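Local structure of ribosome-associated protein Y (PSrp-1) (Clostridium acetobutylicum, 3KA5) at residues B[28-33]-B[41-46]. The protein is the C-terminal domain of a long-form hibernation-promoting factor, probably required for pairing 70S ribosomes into translationally inactive 100S dimers in stationary phase. Numbering follows the deposited sequence.
Sequences NFFVFQ and NVVYKR
Phe32 and Val43 meet on the sheet face turned to helix 15-25, where CE2 of Phe32 lies 3.7 Å from CG1 of Val43. With CG of Phe32 placed between its own backbone N and carbonyl carbon (chi1 71°), the ring reaches across to the neighbouring strand; the same CE2 approaches CB of Asn41 at 3.6 Å, and ring and amide planes are nearly perpendicular. The other branch of Val43, CG2, packs 3.7 Å from CB of Phe30 and sits at that ring's edge. The Phe30 ring itself leads away from strand 41-45 and reaches Met22 and Leu25 of the helix, while Phe32 touches Ala18.

On the reverse face Val31 and Val42 touch through their CG2 methyls at 4.1 Å. The side chains of Phe29 and Tyr44 come nearest at their CB atoms, 4.0 Å apart, and both rings lead away from the opposite strand. This face packs against the second subunit: Val31 packs on Val42 of the second subunit, Val42 on Val31 of that subunit, and Phe29 stacks on Phe29 of that chain.

Backbone bonds join the strands, whose short axes run antiparallel, their N-to-C directions 164° apart. Phe30 and Val43 form one hydrogen-bonded pair, Phe32 and Asn41 the next; in the latter, Asn41 N to Phe32 O is short at 2.8 Å, with 171° at the hydrogen. At the solvent-exposed end of the ladder the bond is longer, Lys45 N to Asn28 O at 3.3 Å, the donor tilted out of the carbonyl plane.

The alternating hydrogen-bonded and non-hydrogen-bonded pairs, on strands consecutive in sequence, make this an antiparallel beta hairpin, one face covered by a helix and the other by the second subunit, within the C-terminal domain of the long HPF subfamily.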
ATOM      1  N   ASN B  28       5.059   8.814   2.843  1.00 13.43           N
ATOM      2  CA  ASN B  28       5.992   8.145   1.931  1.00 17.01           C
ATOM      3  C   ASN B  28       5.282   7.153   1.012  1.00 15.30           C
ATOM      4  O   ASN B  28       5.844   6.700   0.019  1.00 15.15           O
ATOM      5  CB  ASN B  28       7.082   7.423   2.733  1.00 20.50           C
ATOM      6  CG  ASN B  28       8.033   8.387   3.429  1.00 36.42           C
ATOM      7  OD1 ASN B  28       8.803   7.993   4.306  1.00 42.49           O
ATOM      8  ND2 ASN B  28       7.992   9.652   3.030  1.00 38.28           N
ATOM      9  N   PHE B  29       4.058   6.788   1.369  1.00 12.78           N
ATOM     10  CA  PHE B  29       3.254   5.906   0.538  1.00  9.44           C
ATOM     11  C   PHE B  29       1.813   6.279   0.849  1.00 10.52           C
ATOM     12  O   PHE B  29       1.544   6.863   1.895  1.00 12.56           O
ATOM     13  CB  PHE B  29       3.554   4.430   0.828  1.00 11.50           C
ATOM     14  CG  PHE B  29       3.031   3.936   2.136  1.00 13.20           C
ATOM     15  CD1 PHE B  29       1.721   3.482   2.250  1.00 14.06           C
ATOM     16  CD2 PHE B  29       3.856   3.893   3.249  1.00 15.14           C
ATOM     17  CE1 PHE B  29       1.241   2.983   3.465  1.00 15.94           C
ATOM     18  CE2 PHE B  29       3.386   3.397   4.468  1.00 15.26           C
ATOM     19  CZ  PHE B  29       2.078   2.942   4.572  1.00 14.30           C
ATOM     20  N   PHE B  30       0.895   5.969  -0.054  1.00  9.78           N
ATOM     21  CA  PHE B  30      -0.501   6.363   0.145  1.00  8.41           C
ATOM     22  C   PHE B  30      -1.418   5.332  -0.505  1.00 11.95           C
ATOM     23  O   PHE B  30      -1.300   5.045  -1.698  1.00  9.86           O
ATOM     24  CB  PHE B  30      -0.688   7.757  -0.486  1.00  5.77           C
ATOM     25  CG  PHE B  30      -2.013   8.411  -0.189  1.00  9.35           C
ATOM     26  CD1 PHE B  30      -2.259   9.001   1.049  1.00 14.68           C
ATOM     27  CD2 PHE B  30      -2.991   8.491  -1.171  1.00 11.79           C
ATOM     28  CE1 PHE B  30      -3.458   9.672   1.290  1.00 16.12           C
ATOM     29  CE2 PHE B  30      -4.186   9.155  -0.937  1.00 13.50           C
ATOM     30  CZ  PHE B  30      -4.421   9.746   0.292  1.00 11.55           C
ATOM     31  N   VAL B  31      -2.318   4.758   0.292  1.00  8.85           N
ATOM     32  CA  VAL B  31      -3.257   3.751  -0.190  1.00  7.19           C
ATOM     33  C   VAL B  31      -4.542   4.445  -0.613  1.00 12.26           C
ATOM     34  O   VAL B  31      -5.062   5.289   0.116  1.00 10.19           O
ATOM     35  CB  VAL B  31      -3.593   2.729   0.926  1.00  9.39           C
ATOM     36  CG1 VAL B  31      -4.497   1.636   0.381  1.00 11.98           C
ATOM     37  CG2 VAL B  31      -2.308   2.142   1.494  1.00  9.68           C
ATOM     38  N   PHE B  32      -5.063   4.098  -1.783  1.00  9.57           N
ATOM     39  CA  PHE B  32      -6.289   4.732  -2.250  1.00 13.83           C
ATOM     40  C   PHE B  32      -7.084   3.854  -3.203  1.00 14.81           C
ATOM     41  O   PHE B  32      -6.565   2.893  -3.773  1.00 17.27           O
ATOM     42  CB  PHE B  32      -5.961   6.061  -2.941  1.00 12.15           C
ATOM     43  CG  PHE B  32      -5.290   5.905  -4.286  1.00 13.45           C
ATOM     44  CD1 PHE B  32      -5.972   6.213  -5.454  1.00 12.28           C
ATOM     45  CD2 PHE B  32      -3.973   5.456  -4.378  1.00 10.22           C
ATOM     46  CE1 PHE B  32      -5.360   6.073  -6.703  1.00 17.95           C
ATOM     47  CE2 PHE B  32      -3.350   5.313  -5.622  1.00 13.95           C
ATOM     48  CZ  PHE B  32      -4.046   5.624  -6.785  1.00 11.15           C
ATOM     49  N   GLN B  33      -8.355   4.194  -3.361  1.00  9.64           N
ATOM     50  CA  GLN B  33      -9.237   3.476  -4.270  1.00 15.03           C
ATOM     51  C   GLN B  33      -9.090   4.210  -5.596  1.00 17.69           C
ATOM     52  O   GLN B  33      -9.475   5.370  -5.698  1.00 15.87           O
ATOM     53  CB  GLN B  33     -10.681   3.577  -3.773  1.00 18.73           C
ATOM     54  CG  GLN B  33     -11.722   3.019  -4.721  1.00 32.14           C
ATOM     55  CD  GLN B  33     -11.825   1.515  -4.648  1.00 40.51           C
ATOM     56  OE1 GLN B  33     -10.869   0.799  -4.941  1.00 45.64           O
ATOM     57  NE2 GLN B  33     -12.995   1.024  -4.252  1.00 44.62           N
ATOM     58  N   ASN B  41      -5.094   0.810  -4.939  1.00 13.05           N
ATOM     59  CA  ASN B  41      -3.740   0.965  -5.453  1.00 12.12           C
ATOM     60  C   ASN B  41      -2.921   1.644  -4.362  1.00 12.66           C
ATOM     61  O   ASN B  41      -3.474   2.155  -3.384  1.00 14.53           O
ATOM     62  CB  ASN B  41      -3.721   1.873  -6.683  1.00 11.44           C
ATOM     63  CG  ASN B  41      -4.265   1.206  -7.938  1.00 18.42           C
ATOM     64  OD1 ASN B  41      -4.723   0.060  -7.924  1.00 20.54           O
ATOM     65  ND2 ASN B  41      -4.212   1.935  -9.041  1.00 13.51           N
ATOM     66  N   VAL B  42      -1.608   1.668  -4.541  1.00  9.00           N
ATOM     67  CA  VAL B  42      -0.722   2.311  -3.584  1.00  9.67           C
ATOM     68  C   VAL B  42       0.338   3.111  -4.334  1.00 14.31           C
ATOM     69  O   VAL B  42       1.036   2.569  -5.192  1.00 13.86           O
ATOM     70  CB  VAL B  42      -0.007   1.268  -2.692  1.00  6.31           C
ATOM     71  CG1 VAL B  42       0.864   1.973  -1.656  1.00 12.54           C
ATOM     72  CG2 VAL B  42      -1.042   0.376  -2.000  1.00  7.68           C
ATOM     73  N   VAL B  43       0.437   4.404  -4.044  1.00 10.89           N
ATOM     74  CA  VAL B  43       1.459   5.220  -4.678  1.00 12.17           C
ATOM     75  C   VAL B  43       2.534   5.424  -3.628  1.00 11.41           C
ATOM     76  O   VAL B  43       2.259   5.370  -2.428  1.00 11.78           O
ATOM     77  CB  VAL B  43       0.930   6.604  -5.167  1.00 17.23           C
ATOM     78  CG1 VAL B  43       0.099   6.428  -6.422  1.00 15.26           C
ATOM     79  CG2 VAL B  43       0.104   7.276  -4.089  1.00 10.28           C
ATOM     80  N   TYR B  44       3.763   5.632  -4.074  1.00  9.66           N
ATOM     81  CA  TYR B  44       4.869   5.829  -3.153  1.00 11.94           C
ATOM     82  C   TYR B  44       5.972   6.616  -3.838  1.00 12.02           C
ATOM     83  O   TYR B  44       5.996   6.731  -5.063  1.00 13.50           O
ATOM     84  CB  TYR B  44       5.395   4.470  -2.669  1.00 13.86           C
ATOM     85  CG  TYR B  44       5.993   3.617  -3.768  1.00 14.87           C
ATOM     86  CD1 TYR B  44       7.363   3.636  -4.024  1.00 27.72           C
ATOM     87  CD2 TYR B  44       5.185   2.817  -4.573  1.00 12.14           C
ATOM     88  CE1 TYR B  44       7.917   2.877  -5.059  1.00 21.28           C
ATOM     89  CE2 TYR B  44       5.730   2.057  -5.615  1.00 16.42           C
ATOM     90  CZ  TYR B  44       7.093   2.094  -5.849  1.00 28.70           C
ATOM     91  OH  TYR B  44       7.634   1.351  -6.879  1.00 26.57           O
ATOM     92  N   LYS B  45       6.872   7.175  -3.042  1.00 16.21           N
ATOM     93  CA  LYS B  45       7.977   7.949  -3.582  1.00 17.68           C
ATOM     94  C   LYS B  45       9.209   7.056  -3.607  1.00 19.65           C
ATOM     95  O   LYS B  45       9.549   6.434  -2.604  1.00 24.03           O
ATOM     96  CB  LYS B  45       8.234   9.180  -2.710  1.00 27.68           C
ATOM     97  CG  LYS B  45       9.168  10.195  -3.343  1.00 27.49           C
ATOM     98  CD  LYS B  45       9.073  11.543  -2.652  1.00 37.35           C
ATOM     99  CE  LYS B  45       9.793  12.606  -3.457  1.00 40.80           C
ATOM    100  NZ  LYS B  45       9.613  13.961  -2.869  1.00 42.65           N
ATOM    101  N   ARG B  46       9.861   6.979  -4.761  1.00 27.53           N
ATOM    102  CA  ARG B  46      11.054   6.154  -4.902  1.00 38.92           C
ATOM    103  C   ARG B  46      12.316   6.996  -5.066  1.00 42.90           C
ATOM    104  O   ARG B  46      12.302   8.020  -5.751  1.00 42.24           O
ATOM    105  CB  ARG B  46      10.895   5.202  -6.094  1.00 38.02           C
ATOM    106  CG  ARG B  46      10.042   5.751  -7.228  1.00 34.03           C
ATOM    107  CD  ARG B  46       9.858   4.735  -8.355  1.00 38.56           C
ATOM    108  NE  ARG B  46      10.951   4.768  -9.327  1.00 41.27           N
ATOM    109  CZ  ARG B  46      11.053   3.949 -10.371  1.00 42.27           C
ATOM    110  NH1 ARG B  46      10.131   3.020 -10.589  1.00 29.93           N
ATOM    111  NH2 ARG B  46      12.076   4.063 -11.203  1.00 39.01           N
TER